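Local coordinates for protein N-glycosylase/DNA lyase (Methanocaldococcus jannaschii, PDB 3FHF) that belongs to the helix-hairpin-helix superfamily of DNA repair proteins and is built as a single, all-alpha chain without strands, at residues K28-F33 / L200-W205; I63-Q66 / G72-T75; E79-K84 / Y99-R104; A122-V127 / I133-A138; I152-I157 / Y206-K211. One frame throughout, in Å; residues are numbered along the deposited sequence. Where two conformers were deposited one is given.

Contact 1: K28-F33 / L200-W205; sequences KRIQEF and LDLYIW
Leu202, on helix 197-209, presses a single methyl group against Arg29, Ile30 and Phe33 of helix 22-34. More than half of the 111 Å² buried here belongs to this leucine. Its CG lies anti to the carbonyl carbon (chi1 -63°) and CD1 continues the chain outward, which makes CD1 the branch that does all the touching. Leu202 CD1 lies 3.9 Å from Arg29 CG, and the leucine crosses the aliphatic part of the arginine nearly at a right angle. On Ile30 the delta methyl answers it, Ile30 CD1 to Leu202 CD1 at 3.9 Å, while Phe33 offers CE2, 4.0 Å from Leu202 CD1, with the methyl oblique to the ring. One face of that ring carries the carbonyl oxygen of Arg29. Bends at chi2 and chi3 carry the guanidinium of Arg29 away from the leucine: NH2 bonds to the carbonyl of Val212 near the C-terminus, and NH1 makes a weak 3.1 Å link to Glu32 OE1, whose partner oxygen OE2 takes Lys28 NZ at 2.8 Å. The segment axes stay 11.3 Å apart. Carbon alone meets carbon across the contact, with no hydrogen bond, and Arg29 splits its roles, packing through its methylenes while its charge joins a salt-bridge network.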
# COMPACT_ATOMS: atom_id res chain seq x y z
N LYS A 28 -14.20 8.54 1.53
CA LYS A 28 -13.82 9.47 0.47
C LYS A 28 -12.46 9.09 -0.11
O LYS A 28 -12.24 9.15 -1.32
CB LYS A 28 -13.76 10.90 1.00
CG LYS A 28 -13.35 11.94 -0.05
CD LYS A 28 -14.33 11.98 -1.21
CE LYS A 28 -14.10 13.19 -2.11
NZ LYS A 28 -12.75 13.24 -2.75
N ARG A 29 -11.52 8.74 0.77
CA ARG A 29 -10.19 8.35 0.32
C ARG A 29 -10.30 7.08 -0.53
O ARG A 29 -9.64 6.95 -1.56
CB ARG A 29 -9.28 8.08 1.53
CG ARG A 29 -7.82 7.79 1.17
CD ARG A 29 -7.07 9.03 0.67
NE ARG A 29 -6.88 10.01 1.74
CZ ARG A 29 -7.72 11.01 1.99
NH1 ARG A 29 -8.80 11.19 1.25
NH2 ARG A 29 -7.49 11.83 3.01
N ILE A 30 -11.15 6.15 -0.09
CA ILE A 30 -11.36 4.91 -0.82
C ILE A 30 -11.91 5.23 -2.21
O ILE A 30 -11.48 4.66 -3.22
CB ILE A 30 -12.34 3.98 -0.07
CG1 ILE A 30 -11.67 3.41 1.20
CG2 ILE A 30 -12.79 2.83 -0.97
CD1 ILE A 30 -10.45 2.54 0.93
N GLN A 31 -12.87 6.15 -2.27
CA GLN A 31 -13.44 6.54 -3.55
C GLN A 31 -12.38 7.13 -4.46
O GLN A 31 -12.41 6.92 -5.66
CB GLN A 31 -14.60 7.52 -3.34
CG GLN A 31 -15.86 6.84 -2.84
CD GLN A 31 -16.13 5.53 -3.57
OE1 GLN A 31 -15.87 4.44 -3.04
NE2 GLN A 31 -16.65 5.62 -4.79
N GLU A 32 -11.45 7.88 -3.88
CA GLU A 32 -10.38 8.47 -4.69
C GLU A 32 -9.54 7.35 -5.32
O GLU A 32 -9.10 7.48 -6.46
CB GLU A 32 -9.53 9.41 -3.82
CG GLU A 32 -10.38 10.50 -3.16
CD GLU A 32 -9.58 11.47 -2.30
OE1 GLU A 32 -8.49 11.11 -1.83
OE2 GLU A 32 -10.08 12.60 -2.07
N PHE A 33 -9.31 6.26 -4.59
CA PHE A 33 -8.54 5.14 -5.15
C PHE A 33 -9.33 4.53 -6.30
O PHE A 33 -8.78 4.21 -7.35
CB PHE A 33 -8.29 4.04 -4.09
CG PHE A 33 -7.51 4.50 -2.89
CD1 PHE A 33 -6.56 5.51 -3.00
CD2 PHE A 33 -7.70 3.89 -1.65
CE1 PHE A 33 -5.81 5.91 -1.89
CE2 PHE A 33 -6.95 4.29 -0.53
CZ PHE A 33 -6.01 5.30 -0.65
N LEU A 200 -10.00 -1.54 5.77
CA LEU A 200 -9.45 -1.91 7.08
C LEU A 200 -8.10 -1.27 7.30
O LEU A 200 -7.80 -0.79 8.39
CB LEU A 200 -9.31 -3.43 7.19
CG LEU A 200 -8.83 -3.96 8.55
CD1 LEU A 200 -9.91 -3.70 9.58
CD2 LEU A 200 -8.51 -5.45 8.47
N ASP A 201 -7.28 -1.26 6.25
CA ASP A 201 -5.95 -0.68 6.32
C ASP A 201 -5.97 0.76 6.81
O ASP A 201 -5.14 1.15 7.64
CB ASP A 201 -5.26 -0.76 4.95
CG ASP A 201 -3.90 -0.08 4.95
OD1 ASP A 201 -3.82 1.11 4.56
OD2 ASP A 201 -2.92 -0.75 5.36
N LEU A 202 -6.91 1.55 6.29
CA LEU A 202 -7.02 2.95 6.68
C LEU A 202 -7.58 3.10 8.11
O LEU A 202 -7.16 4.00 8.84
CB LEU A 202 -7.88 3.73 5.67
CG LEU A 202 -7.28 3.78 4.26
CD1 LEU A 202 -8.17 4.60 3.31
CD2 LEU A 202 -5.88 4.41 4.32
N TYR A 203 -8.50 2.22 8.51
CA TYR A 203 -9.02 2.29 9.88
C TYR A 203 -7.90 1.99 10.86
O TYR A 203 -7.78 2.64 11.90
CB TYR A 203 -10.18 1.30 10.10
CG TYR A 203 -11.52 1.83 9.64
CD1 TYR A 203 -11.89 1.76 8.30
CD2 TYR A 203 -12.41 2.40 10.55
CE1 TYR A 203 -13.12 2.25 7.87
CE2 TYR A 203 -13.64 2.90 10.13
CZ TYR A 203 -13.99 2.82 8.79
OH TYR A 203 -15.20 3.31 8.38
N ILE A 204 -7.08 1.00 10.52
CA ILE A 204 -5.96 0.64 11.38
C ILE A 204 -4.95 1.78 11.49
O ILE A 204 -4.48 2.10 12.58
CB ILE A 204 -5.27 -0.64 10.87
CG1 ILE A 204 -6.22 -1.83 11.06
CG2 ILE A 204 -3.95 -0.86 11.61
CD1 ILE A 204 -5.65 -3.17 10.63
N TRP A 205 -4.62 2.40 10.36
CA TRP A 205 -3.68 3.52 10.39
C TRP A 205 -4.28 4.68 11.18
O TRP A 205 -3.58 5.35 11.94
CB TRP A 205 -3.30 4.00 8.98
CG TRP A 205 -2.06 3.33 8.45
CD1 TRP A 205 -1.99 2.39 7.47
CD2 TRP A 205 -0.72 3.55 8.90
NE1 TRP A 205 -0.69 2.00 7.28
CE2 TRP A 205 0.11 2.70 8.14
CE3 TRP A 205 -0.14 4.38 9.87
CZ2 TRP A 205 1.50 2.65 8.32
CZ3 TRP A 205 1.24 4.33 10.05
CH2 TRP A 205 2.04 3.47 9.28

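Contact 2: I63-Q66 / G72-T75; sequences IRIQ and GFLT
Phe73 reaches from the short helix 72-75 and sets the far end of its ring between Ile65 and Gln66 of helix 59-69. Its CG stands anti to the carbonyl carbon (chi1 -78°), and the CB bond already heads for the other helix, so that CZ and CE1 lead. Phe73 CZ meets the gamma methyl CG2 of Ile65 at 4.1 Å; this branch lies anti to the isoleucine nitrogen, and the two side chains cross at about a right angle. Phe73 CE1 meets Gln66 close to its backbone, 4.1 Å from Gln66 CA, with Gln66 CG 4.2 Å from the same CE1. Both neighbours approach the ring obliquely. The glutamine thus contributes carbon to the packing, and its amide is engaged elsewhere: NE2 donates to Glu47 and OE1 accepts from Lys214 NZ. No hydrogen bond joins the two segments, and the nearest alpha carbons, those of Gln66 and Phe73, remain 8.6 Å apart, a gap bridged by the aromatic side chain. Helix 41-54 borders the contact, where Leu53 touches Ile65 and Phe50 touches Gln66. Next to it the carbonyl oxygen of Phe73 accepts from Arg104, at the end of segment 99-104, which ties this tight helical turn to the following pair of helices.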
# COMPACT_ATOMS: atom_id res chain seq x y z
N ILE A 63 3.93 11.78 -1.36
CA ILE A 63 2.95 12.64 -2.01
C ILE A 63 3.58 13.91 -2.55
O ILE A 63 3.22 14.38 -3.63
CB ILE A 63 1.79 13.02 -1.06
CG1 ILE A 63 1.00 11.78 -0.67
CG2 ILE A 63 0.87 14.03 -1.75
CD1 ILE A 63 -0.11 12.04 0.32
N ARG A 64 4.52 14.49 -1.80
CA ARG A 64 5.16 15.71 -2.27
C ARG A 64 6.18 15.43 -3.37
O ARG A 64 6.35 16.23 -4.28
CB ARG A 64 5.83 16.48 -1.11
CG ARG A 64 7.12 15.90 -0.58
CD ARG A 64 7.94 16.97 0.13
NE ARG A 64 9.20 16.45 0.64
CZ ARG A 64 9.32 15.68 1.72
NH1 ARG A 64 8.24 15.35 2.41
NH2 ARG A 64 10.51 15.24 2.10
N ILE A 65 6.87 14.30 -3.29
CA ILE A 65 7.84 13.96 -4.32
C ILE A 65 7.05 13.76 -5.61
O ILE A 65 7.51 14.10 -6.69
CB ILE A 65 8.63 12.67 -3.99
CG1 ILE A 65 9.68 12.98 -2.91
CG2 ILE A 65 9.32 12.12 -5.24
CD1 ILE A 65 10.63 11.84 -2.62
N GLN A 66 5.84 13.21 -5.47
CA GLN A 66 4.97 12.98 -6.61
C GLN A 66 4.61 14.31 -7.27
O GLN A 66 4.85 14.50 -8.46
CB GLN A 66 3.66 12.30 -6.18
CG GLN A 66 3.65 10.79 -6.27
CD GLN A 66 2.24 10.23 -6.16
OE1 GLN A 66 1.57 10.39 -5.14
NE2 GLN A 66 1.78 9.56 -7.21
N GLY A 72 7.96 13.64 -14.63
CA GLY A 72 9.36 13.26 -14.61
C GLY A 72 9.64 11.79 -14.35
O GLY A 72 10.73 11.30 -14.66
N PHE A 73 8.67 11.09 -13.77
CA PHE A 73 8.87 9.66 -13.50
C PHE A 73 8.97 8.90 -14.82
O PHE A 73 9.49 7.79 -14.88
CB PHE A 73 7.70 9.12 -12.66
CG PHE A 73 7.77 9.47 -11.20
CD1 PHE A 73 6.65 9.94 -10.53
CD2 PHE A 73 8.96 9.29 -10.48
CE1 PHE A 73 6.70 10.24 -9.16
CE2 PHE A 73 9.02 9.59 -9.12
CZ PHE A 73 7.89 10.06 -8.45
N LEU A 74 8.48 9.52 -15.89
CA LEU A 74 8.50 8.91 -17.21
C LEU A 74 9.48 9.55 -18.19
O LEU A 74 9.95 8.89 -19.12
CB LEU A 74 7.11 8.96 -17.84
CG LEU A 74 6.05 8.02 -17.28
CD1 LEU A 74 4.68 8.41 -17.79
CD2 LEU A 74 6.39 6.60 -17.68
N THR A 75 9.80 10.83 -17.99
CA THR A 75 10.67 11.55 -18.91
C THR A 75 12.11 11.80 -18.48
O THR A 75 13.00 11.91 -19.33
CB THR A 75 10.04 12.90 -19.28
OG1 THR A 75 9.85 13.68 -18.09
CG2 THR A 75 8.68 12.68 -19.94

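Contact 3: E79-K84 / Y99-R104; sequences EELEEK and YIVLAR
The guanidinium of Arg104 has Val101 CG2 over the centre of one face, 4.1 Å above the plane, and meets the Leu81 methyl CD2 obliquely, with Arg104 NH2 4.1 Å from it. Two successive helices of the all-helical glycosylase fold, 78-87 and 93-103, come together at this point. The polar hydrogens of the arginine serve other parts of the chain: NH2 donates to the carbonyl of Leu76, the guanidinium has further partners, and these bonds fix the rotation of the flat group beside the leucine. The side chain is extended from CG to NE (chi2 175°) and carries the guanidinium out until Val101 CG2 lies over its face. Leu81 is the centre of the contact and gives 71 of the 120 Å² buried. With CG anti to the backbone nitrogen (chi1 -179°), its CD2 is brought up to Ile100, and the two side chains cross nearly at a right angle. Helix 41-54 borders the patch, where Cys49 touches Ile100 and Phe45 touches Arg104, while Leu76, in the turn before helix 78-87, touches Leu81. The closest meeting is methyl to methyl: Leu81 CD2 lies 3.8 Å from Ile100 CG2, with Val101 CG2 a looser neighbour of that same leucine methyl at 4.4 Å.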
# COMPACT_ATOMS: atom_id res chain seq x y z
N GLU A 79 20.19 9.88 -14.42
CA GLU A 79 20.94 10.90 -13.70
C GLU A 79 20.11 12.05 -13.14
O GLU A 79 20.30 12.46 -12.00
CB GLU A 79 22.05 11.47 -14.59
CG GLU A 79 21.58 11.94 -15.97
CD GLU A 79 21.59 10.83 -17.00
OE1 GLU A 79 21.00 9.76 -16.75
OE2 GLU A 79 22.18 11.03 -18.08
N GLU A 80 19.19 12.58 -13.94
CA GLU A 80 18.36 13.69 -13.48
C GLU A 80 17.36 13.29 -12.40
O GLU A 80 17.04 14.09 -11.52
CB GLU A 80 17.62 14.34 -14.66
CG GLU A 80 18.55 15.03 -15.64
CD GLU A 80 17.86 16.16 -16.38
OE1 GLU A 80 16.85 15.90 -17.07
OE2 GLU A 80 18.34 17.31 -16.28
N LEU A 81 16.87 12.06 -12.47
CA LEU A 81 15.91 11.58 -11.49
C LEU A 81 16.61 11.31 -10.17
O LEU A 81 16.10 11.63 -9.09
CB LEU A 81 15.24 10.29 -11.99
CG LEU A 81 14.17 9.69 -11.06
CD1 LEU A 81 13.09 10.73 -10.77
CD2 LEU A 81 13.57 8.46 -11.73
N GLU A 82 17.79 10.70 -10.26
CA GLU A 82 18.58 10.38 -9.08
C GLU A 82 18.90 11.66 -8.32
O GLU A 82 18.96 11.67 -7.09
CB GLU A 82 19.87 9.68 -9.52
CG GLU A 82 20.66 9.05 -8.39
CD GLU A 82 21.91 8.35 -8.88
OE1 GLU A 82 22.81 9.05 -9.39
OE2 GLU A 82 22.00 7.11 -8.75
N GLU A 83 19.09 12.74 -9.07
CA GLU A 83 19.42 14.04 -8.51
C GLU A 83 18.25 14.66 -7.76
O GLU A 83 18.41 15.18 -6.66
CB GLU A 83 19.88 14.99 -9.62
CG GLU A 83 20.44 16.30 -9.11
CD GLU A 83 21.72 16.12 -8.33
OE1 GLU A 83 22.72 15.69 -8.94
OE2 GLU A 83 21.73 16.39 -7.11
N LYS A 84 17.06 14.61 -8.35
CA LYS A 84 15.89 15.18 -7.70
C LYS A 84 15.53 14.42 -6.43
O LYS A 84 15.16 15.01 -5.43
CB LYS A 84 14.70 15.21 -8.65
CG LYS A 84 14.89 16.18 -9.80
CD LYS A 84 13.63 16.33 -10.63
CE LYS A 84 13.84 17.35 -11.74
NZ LYS A 84 12.59 17.58 -12.51
N TYR A 99 15.20 1.60 -10.00
CA TYR A 99 13.98 0.79 -10.06
C TYR A 99 12.94 1.46 -10.95
O TYR A 99 12.31 0.82 -11.80
CB TYR A 99 13.38 0.59 -8.67
CG TYR A 99 14.24 -0.16 -7.68
CD1 TYR A 99 15.14 -1.14 -8.11
CD2 TYR A 99 14.12 0.08 -6.31
CE1 TYR A 99 15.89 -1.87 -7.18
CE2 TYR A 99 14.87 -0.65 -5.39
CZ TYR A 99 15.75 -1.62 -5.83
OH TYR A 99 16.49 -2.33 -4.91
N ILE A 100 12.74 2.76 -10.73
CA ILE A 100 11.77 3.52 -11.49
C ILE A 100 12.05 3.50 -12.99
O ILE A 100 11.15 3.23 -13.79
CB ILE A 100 11.71 4.99 -11.00
CG1 ILE A 100 11.13 5.02 -9.58
CG2 ILE A 100 10.87 5.84 -11.95
CD1 ILE A 100 11.18 6.38 -8.91
N VAL A 101 13.29 3.77 -13.37
CA VAL A 101 13.67 3.77 -14.78
C VAL A 101 13.42 2.40 -15.39
O VAL A 101 12.88 2.30 -16.50
CB VAL A 101 15.17 4.13 -14.95
CG1 VAL A 101 15.55 4.07 -16.43
CG2 VAL A 101 15.44 5.53 -14.40
N LEU A 102 13.81 1.35 -14.68
CA LEU A 102 13.62 -0.01 -15.17
C LEU A 102 12.14 -0.35 -15.33
O LEU A 102 11.75 -1.06 -16.26
CB LEU A 102 14.26 -1.02 -14.21
CG LEU A 102 15.78 -0.98 -14.10
CD1 LEU A 102 16.24 -1.92 -12.99
CD2 LEU A 102 16.40 -1.37 -15.44
N ALA A 103 11.31 0.17 -14.43
CA ALA A 103 9.88 -0.09 -14.47
C ALA A 103 9.23 0.54 -15.69
O ALA A 103 8.10 0.21 -16.04
CB ALA A 103 9.21 0.45 -13.21
N ARG A 104 9.96 1.43 -16.35
CA ARG A 104 9.42 2.11 -17.53
C ARG A 104 9.05 1.18 -18.69
O ARG A 104 8.26 1.57 -19.55
CB ARG A 104 10.39 3.19 -18.00
CG ARG A 104 10.45 4.37 -17.05
CD ARG A 104 11.50 5.38 -17.45
NE ARG A 104 11.57 6.49 -16.50
CZ ARG A 104 12.47 7.46 -16.57
NH1 ARG A 104 13.38 7.46 -17.54
NH2 ARG A 104 12.46 8.44 -15.67

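Contact 4: A122-V127 / I133-A138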
# COMPACT_ATOMS: atom_id res chain seq x y z
N ALA A 122 -2.48 -10.38 -10.64
CA ALA A 122 -1.78 -9.18 -11.10
C ALA A 122 -0.64 -8.90 -10.12
O ALA A 122 0.47 -8.52 -10.51
CB ALA A 122 -2.74 -7.99 -11.14
N ARG A 123 -0.91 -9.09 -8.83
CA ARG A 123 0.09 -8.88 -7.79
C ARG A 123 1.31 -9.76 -8.04
O ARG A 123 2.45 -9.31 -7.90
CB ARG A 123 -0.49 -9.20 -6.41
CG ARG A 123 0.53 -8.99 -5.28
CD ARG A 123 -0.13 -8.92 -3.91
NE ARG A 123 -0.89 -10.11 -3.58
CZ ARG A 123 -1.64 -10.25 -2.49
NH1 ARG A 123 -1.74 -9.25 -1.62
NH2 ARG A 123 -2.32 -11.37 -2.30
N GLU A 124 1.06 -11.01 -8.43
CA GLU A 124 2.14 -11.95 -8.73
C GLU A 124 3.04 -11.40 -9.82
O GLU A 124 4.26 -11.52 -9.76
CB GLU A 124 1.56 -13.30 -9.19
CG GLU A 124 0.84 -14.12 -8.12
CD GLU A 124 0.22 -15.40 -8.69
OE1 GLU A 124 0.84 -16.01 -9.58
OE2 GLU A 124 -0.88 -15.80 -8.24
N PHE A 125 2.43 -10.80 -10.84
CA PHE A 125 3.22 -10.23 -11.93
C PHE A 125 4.06 -9.05 -11.45
O PHE A 125 5.24 -8.92 -11.83
CB PHE A 125 2.31 -9.77 -13.08
CG PHE A 125 2.91 -8.68 -13.91
CD1 PHE A 125 2.56 -7.35 -13.69
CD2 PHE A 125 3.90 -8.97 -14.85
CE1 PHE A 125 3.17 -6.32 -14.41
CE2 PHE A 125 4.52 -7.95 -15.57
CZ PHE A 125 4.16 -6.62 -15.34
N LEU A 126 3.46 -8.19 -10.64
CA LEU A 126 4.17 -7.01 -10.13
C LEU A 126 5.40 -7.42 -9.33
O LEU A 126 6.49 -6.88 -9.53
CB LEU A 126 3.23 -6.16 -9.27
CG LEU A 126 2.06 -5.49 -10.03
CD1 LEU A 126 1.06 -4.92 -9.02
CD2 LEU A 126 2.60 -4.40 -10.95
N VAL A 127 5.22 -8.36 -8.42
CA VAL A 127 6.33 -8.81 -7.59
C VAL A 127 7.46 -9.45 -8.40
O VAL A 127 8.62 -9.05 -8.30
CB VAL A 127 5.86 -9.83 -6.52
CG1 VAL A 127 7.04 -10.27 -5.67
CG2 VAL A 127 4.78 -9.19 -5.65
N ILE A 133 9.75 -3.88 -6.09
CA ILE A 133 8.37 -4.15 -5.72
C ILE A 133 8.21 -5.54 -5.11
O ILE A 133 8.30 -6.54 -5.82
CB ILE A 133 7.42 -4.10 -6.95
CG1 ILE A 133 7.42 -2.71 -7.58
CG2 ILE A 133 6.00 -4.51 -6.52
CD1 ILE A 133 6.72 -1.65 -6.77
N GLY A 134 7.95 -5.59 -3.80
CA GLY A 134 7.73 -6.86 -3.13
C GLY A 134 6.23 -7.02 -2.91
O GLY A 134 5.45 -6.21 -3.43
N TYR A 135 5.81 -8.03 -2.16
CA TYR A 135 4.38 -8.22 -1.93
C TYR A 135 3.71 -7.04 -1.23
O TYR A 135 2.56 -6.70 -1.53
CB TYR A 135 4.09 -9.52 -1.17
CG TYR A 135 3.90 -10.70 -2.10
CD1 TYR A 135 5.00 -11.41 -2.59
CD2 TYR A 135 2.63 -11.04 -2.58
CE1 TYR A 135 4.84 -12.42 -3.54
CE2 TYR A 135 2.47 -12.04 -3.53
CZ TYR A 135 3.58 -12.72 -4.01
OH TYR A 135 3.42 -13.69 -4.98
N LYS A 136 4.43 -6.41 -0.31
CA LYS A 136 3.86 -5.27 0.40
C LYS A 136 3.66 -4.09 -0.56
O LYS A 136 2.60 -3.47 -0.55
CB LYS A 136 4.77 -4.84 1.55
CG LYS A 136 4.23 -3.68 2.40
CD LYS A 136 4.38 -2.32 1.72
CE LYS A 136 4.05 -1.18 2.67
NZ LYS A 136 4.11 0.13 1.99
N GLU A 137 4.68 -3.79 -1.37
CA GLU A 137 4.60 -2.68 -2.31
C GLU A 137 3.56 -2.90 -3.41
O GLU A 137 2.88 -1.95 -3.82
CB GLU A 137 5.95 -2.42 -2.97
CG GLU A 137 6.99 -1.84 -2.02
CD GLU A 137 7.67 -2.90 -1.17
OE1 GLU A 137 8.41 -2.51 -0.24
OE2 GLU A 137 7.49 -4.11 -1.43
N ALA A 138 3.45 -4.14 -3.88
CA ALA A 138 2.49 -4.49 -4.92
C ALA A 138 1.07 -4.33 -4.39
O ALA A 138 0.19 -3.83 -5.08
CB ALA A 138 2.73 -5.93 -5.38
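Val127 holds CG1 anti to its backbone nitrogen (chi1 -180°), which leaves CG2 poised over the ring of Tyr135, swung toward it by a chi1 of -89°. The result is a CH-pi contact: Val127 CG2 lies 3.8 Å from the Tyr135 ring centroid and 10° off the normal. Val127 CG1 touches the same ring at Tyr135 CE1, 3.7 Å away. Arg123 crosses the tyrosine nearly at a right angle, its CD 3.7 Å from Tyr135 CD2, and its NH1 bridges to Glu183; the Tyr135 hydroxyl bonds to Arg176. The two helices, 119-129 and 135-144, joined by a tight glycine-containing turn, form the helix-hairpin-helix that names the superfamily. The small Ala138 is consistent with their close approach, its CB 3.8 Å from Arg123 CG and 3.9 Å from Leu126 CB. Backbone also meets backbone, in a CA-H...O contact from Val127 CA to Ile133 O at 3.5 Å. Gly134 is the N-cap of the second helix, and its nitrogen donates to Glu137 OE2 at 2.8 Å, from above the carboxylate plane.

Contact 5: I152-I157 / Y206-K211; sequences IIDRHI and YLRTGK
The capped start of helix 155-163, with Asp154 as N-cap, faces the C-terminal turn of helix 197-209, from which Arg208 reaches across. His156 CB sits 3.6 Å from Arg208 CZ, over the centre of one guanidinium face. The long arm gets there with CG anti to the backbone nitrogen (chi1 -164°) and a bend at chi3. Asp154 OD2 accepts from Ile157 N at 2.9 Å, tilted above the carboxylate plane, and more weakly from His156 N at 2.8 Å. These capping bonds hold the carboxylate against the first helical turn and leave Asp154 OD2 4.2 Å from Arg208 NH1: opposite charges are near, yet the planes stand 73° apart and no N-H points at the oxygen. A water closes the gap instead, lying at the guanidinium edge, in its plane, accepting from Arg208 NH1 at 2.9 Å and donating to Asp154 OD1 over a short 2.5 Å. Cap and arginine thus join two helices of the helix-hairpin-helix glycosylase fold, and Arg208 extends the link to a salt bridge with Glu160 and a cation-pi contact with Trp205. Where helix 197-209 ends, Gly210 takes a positive phi, and Thr209 OG1 accepts from Lys211 N at 3.2 Å in an ST turn.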
# COMPACT_ATOMS: atom_id res chain seq x y z
N ILE A 152 -1.90 -4.69 2.99
CA ILE A 152 -0.60 -4.03 2.91
C ILE A 152 0.03 -4.36 4.25
O ILE A 152 -0.25 -3.71 5.25
CB ILE A 152 -0.76 -2.50 2.79
CG1 ILE A 152 -1.62 -2.16 1.57
CG2 ILE A 152 0.60 -1.85 2.67
CD1 ILE A 152 -2.09 -0.71 1.53
N ILE A 153 0.88 -5.38 4.26
CA ILE A 153 1.49 -5.84 5.49
C ILE A 153 2.83 -5.17 5.76
O ILE A 153 3.87 -5.62 5.29
CB ILE A 153 1.62 -7.38 5.45
CG1 ILE A 153 0.26 -7.99 5.12
CG2 ILE A 153 2.11 -7.91 6.79
CD1 ILE A 153 0.25 -9.52 5.04
N ASP A 154 2.78 -4.08 6.51
CA ASP A 154 3.96 -3.30 6.88
C ASP A 154 4.53 -3.76 8.22
O ASP A 154 3.93 -4.58 8.90
CB ASP A 154 3.58 -1.82 7.00
CG ASP A 154 2.42 -1.60 7.95
OD1 ASP A 154 1.27 -1.60 7.49
OD2 ASP A 154 2.66 -1.46 9.17
N ARG A 155 5.67 -3.19 8.59
CA ARG A 155 6.33 -3.54 9.85
C ARG A 155 5.55 -3.14 11.10
O ARG A 155 5.77 -3.70 12.17
CB ARG A 155 7.73 -2.90 9.89
CG ARG A 155 7.75 -1.37 9.96
CD ARG A 155 9.20 -0.86 9.97
NE ARG A 155 9.30 0.58 10.20
CZ ARG A 155 8.83 1.52 9.38
NH1 ARG A 155 8.22 1.17 8.25
NH2 ARG A 155 8.97 2.80 9.68
N HIS A 156 4.63 -2.19 10.97
CA HIS A 156 3.86 -1.77 12.13
C HIS A 156 2.72 -2.74 12.43
O HIS A 156 2.49 -3.10 13.59
CB HIS A 156 3.33 -0.35 11.93
CG HIS A 156 4.41 0.64 11.63
ND1 HIS A 156 5.41 0.95 12.52
CD2 HIS A 156 4.70 1.32 10.49
CE1 HIS A 156 6.28 1.76 11.95
NE2 HIS A 156 5.87 2.00 10.72
N ILE A 157 2.02 -3.18 11.39
CA ILE A 157 0.94 -4.12 11.63
C ILE A 157 1.54 -5.45 12.09
O ILE A 157 0.95 -6.14 12.91
CB ILE A 157 0.07 -4.35 10.36
CG1 ILE A 157 -1.12 -5.25 10.70
CG2 ILE A 157 0.89 -5.00 9.27
CD1 ILE A 157 -2.02 -4.69 11.78
N TYR A 206 -5.58 4.91 11.03
CA TYR A 206 -6.20 6.00 11.75
C TYR A 206 -6.12 5.78 13.25
O TYR A 206 -5.89 6.73 14.01
CB TYR A 206 -7.66 6.19 11.34
CG TYR A 206 -8.34 7.23 12.18
CD1 TYR A 206 -9.07 6.88 13.31
CD2 TYR A 206 -8.23 8.59 11.86
CE1 TYR A 206 -9.66 7.85 14.12
CE2 TYR A 206 -8.81 9.56 12.66
CZ TYR A 206 -9.52 9.19 13.78
OH TYR A 206 -10.08 10.16 14.58
N LEU A 207 -6.29 4.54 13.68
CA LEU A 207 -6.21 4.20 15.10
C LEU A 207 -4.80 4.43 15.63
O LEU A 207 -4.60 4.76 16.79
CB LEU A 207 -6.59 2.74 15.33
CG LEU A 207 -8.08 2.41 15.32
CD1 LEU A 207 -8.29 0.90 15.30
CD2 LEU A 207 -8.74 3.04 16.53
N ARG A 208 -3.82 4.25 14.75
CA ARG A 208 -2.42 4.41 15.12
C ARG A 208 -1.91 5.85 15.06
O ARG A 208 -1.05 6.25 15.85
CB ARG A 208 -1.56 3.53 14.20
CG ARG A 208 -0.14 3.28 14.66
CD ARG A 208 0.62 2.46 13.61
NE ARG A 208 0.08 1.11 13.44
CZ ARG A 208 -0.16 0.53 12.27
NH1 ARG A 208 0.09 1.18 11.14
NH2 ARG A 208 -0.63 -0.71 12.23
N THR A 209 -2.44 6.65 14.14
CA THR A 209 -1.96 8.01 13.97
C THR A 209 -2.99 9.13 13.98
O THR A 209 -2.62 10.30 14.12
CB THR A 209 -1.18 8.12 12.65
OG1 THR A 209 -2.09 7.93 11.56
CG2 THR A 209 -0.07 7.06 12.58
N GLY A 210 -4.26 8.79 13.82
CA GLY A 210 -5.28 9.83 13.80
C GLY A 210 -5.32 10.52 12.45
O GLY A 210 -6.00 11.53 12.27
N LYS A 211 -4.60 9.97 11.48
CA LYS A 211 -4.58 10.55 10.14
C LYS A 211 -5.06 9.56 9.09
O LYS A 211 -5.07 8.36 9.32
CB LYS A 211 -3.17 11.02 9.79
CG LYS A 211 -2.58 11.97 10.81
CD LYS A 211 -1.49 12.86 10.23
CE LYS A 211 -0.29 12.08 9.75
NZ LYS A 211 0.79 13.02 9.30
O HOH W 1 -0.47 -0.96 9.23

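The five contacts fall into two neighbouring pairs and the hairpin of contact 4. Contacts 2 and 3, with centres 10 Å apart, follow one another along the chain and touch where Arg104 meets segment 72-75. Contacts 1 and 5, 11 Å apart between centres, both draw on helix 197-209 and interlock in sequence; Trp205 CH2 of one packs 3.6 Å from His156 CD2 of the other. Contacts 1 and 3 lie on opposite sides of the chain's centre, about 29 Å between centres. Contact 4 touches contact 5 through Lys136, whose CG is 3.5 Å from Ile153 O in the loop leading into helix 155-163, but stays about 6 Å, nearest atoms, from contact 3.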